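Local coordinates for protein transcobalamin-1 (Homo sapiens, PDB 4KKI) that binds vitamin B12 with femtomolar affinity and protects it from the acidic environment of the stomach, at residues E24-V28 and C265-L269. Sequence-based numbering, arbitrary orientation.
Sequences EICEV and CQQTL
C26 and C265 are covalently joined: their SG atoms lie 2.0 Å apart, and the disulfide torsion of -77° gives the bridge a left-handed twist. C26 swings SG between its own backbone N and carbonyl carbon (chi1 73°), which turns the sulfur toward the first turn of helix 265-277. There it lies over that turn, with C26 SG 3.2 Å from the carbonyl O of C265 and 3.9 Å from CB of L269. C26, C265 and L269 are all buried, and the carbonyl O that the sulfur approaches is the one that accepts the turn's hydrogen bond from L269 N. Further along, the chain keeps close to L269: its CD2 methyl sits 3.5 Å from the backbone O of E27, while CD1 meets CG2 of V28 at 3.8 Å, the two side chains crossing at about a right angle. L294 of helix 284-294 packs on both V28 and L269, and F252 of helix 244-252 lies against C265. The extended N-terminal chain is thereby tied to the helical barrel of the alpha domain, bonded to a helix more than 230 residues later in sequence and away from the residues that bind cobalamin. The other end is looser. E24 stretches out fully and lays the face of its carboxylate over CB of C265, with E24 CD 3.5 Å from C265 CB, a van der Waals approach at an exposed edge; its backbone N is hydrogen-bonded to OH of Y258. The exposed side chain of E27 sets out from the backbone away from the helix.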
# COMPACT_ATOMS: atom_id res chain seq x y z
N GLU A 24 1.82 -4.71 21.29
CA GLU A 24 0.63 -4.07 21.84
C GLU A 24 -0.45 -3.91 20.78
O GLU A 24 -0.16 -3.61 19.62
CB GLU A 24 0.98 -2.71 22.44
CG GLU A 24 -0.21 -1.99 23.07
CD GLU A 24 0.14 -0.59 23.55
OE1 GLU A 24 1.33 -0.21 23.44
OE2 GLU A 24 -0.77 0.12 24.02
N ILE A 25 -1.71 -4.11 21.17
CA ILE A 25 -2.83 -3.85 20.28
C ILE A 25 -3.77 -2.82 20.91
O ILE A 25 -4.32 -3.04 21.99
CB ILE A 25 -3.63 -5.13 19.95
CG1 ILE A 25 -2.70 -6.20 19.39
CG2 ILE A 25 -4.75 -4.82 18.97
CD1 ILE A 25 -3.40 -7.50 19.03
N CYS A 26 -3.93 -1.68 20.23
CA CYS A 26 -4.91 -0.69 20.64
C CYS A 26 -5.89 -0.44 19.50
O CYS A 26 -5.62 -0.82 18.35
CB CYS A 26 -4.25 0.61 21.09
SG CYS A 26 -3.55 1.62 19.77
N GLU A 27 -7.02 0.17 19.81
CA GLU A 27 -8.05 0.41 18.81
C GLU A 27 -8.99 1.52 19.25
O GLU A 27 -9.02 1.90 20.42
CB GLU A 27 -8.84 -0.88 18.54
CG GLU A 27 -9.56 -1.44 19.75
CD GLU A 27 -10.03 -2.86 19.54
OE1 GLU A 27 -11.18 -3.05 19.07
OE2 GLU A 27 -9.27 -3.80 19.85
N VAL A 28 -9.76 2.03 18.29
CA VAL A 28 -10.74 3.07 18.57
C VAL A 28 -11.85 2.53 19.46
O VAL A 28 -12.45 1.50 19.15
CB VAL A 28 -11.34 3.61 17.26
CG1 VAL A 28 -12.45 4.60 17.55
CG2 VAL A 28 -10.26 4.25 16.40
N CYS A 265 1.15 2.78 21.42
CA CYS A 265 0.12 2.55 20.41
C CYS A 265 -0.98 3.61 20.47
O CYS A 265 -1.51 4.02 19.45
CB CYS A 265 -0.49 1.16 20.55
SG CYS A 265 -1.76 0.76 19.32
N GLN A 266 -1.31 4.04 21.69
CA GLN A 266 -2.38 5.00 21.87
C GLN A 266 -2.03 6.36 21.26
O GLN A 266 -2.88 7.00 20.64
CB GLN A 266 -2.71 5.16 23.36
CG GLN A 266 -4.01 5.89 23.62
CD GLN A 266 -5.21 5.15 23.06
OE1 GLN A 266 -6.06 5.73 22.38
NE2 GLN A 266 -5.30 3.86 23.36
N GLN A 267 -0.78 6.79 21.42
CA GLN A 267 -0.33 8.05 20.84
C GLN A 267 -0.41 7.99 19.32
O GLN A 267 -0.92 8.91 18.67
CB GLN A 267 1.09 8.38 21.27
CG GLN A 267 1.59 9.72 20.74
CD GLN A 267 3.10 9.78 20.62
OE1 GLN A 267 3.79 8.76 20.69
NE2 GLN A 267 3.63 10.99 20.44
N THR A 268 0.08 6.89 18.76
CA THR A 268 0.01 6.65 17.32
C THR A 268 -1.44 6.69 16.84
O THR A 268 -1.75 7.36 15.85
CB THR A 268 0.63 5.29 16.94
OG1 THR A 268 2.04 5.30 17.21
CG2 THR A 268 0.41 4.99 15.47
N LEU A 269 -2.31 5.99 17.55
CA LEU A 269 -3.73 5.97 17.23
C LEU A 269 -4.35 7.37 17.28
O LEU A 269 -5.07 7.76 16.36
CB LEU A 269 -4.47 5.04 18.21
CG LEU A 269 -6.00 5.00 18.13
CD1 LEU A 269 -6.46 4.49 16.77
CD2 LEU A 269 -6.56 4.12 19.24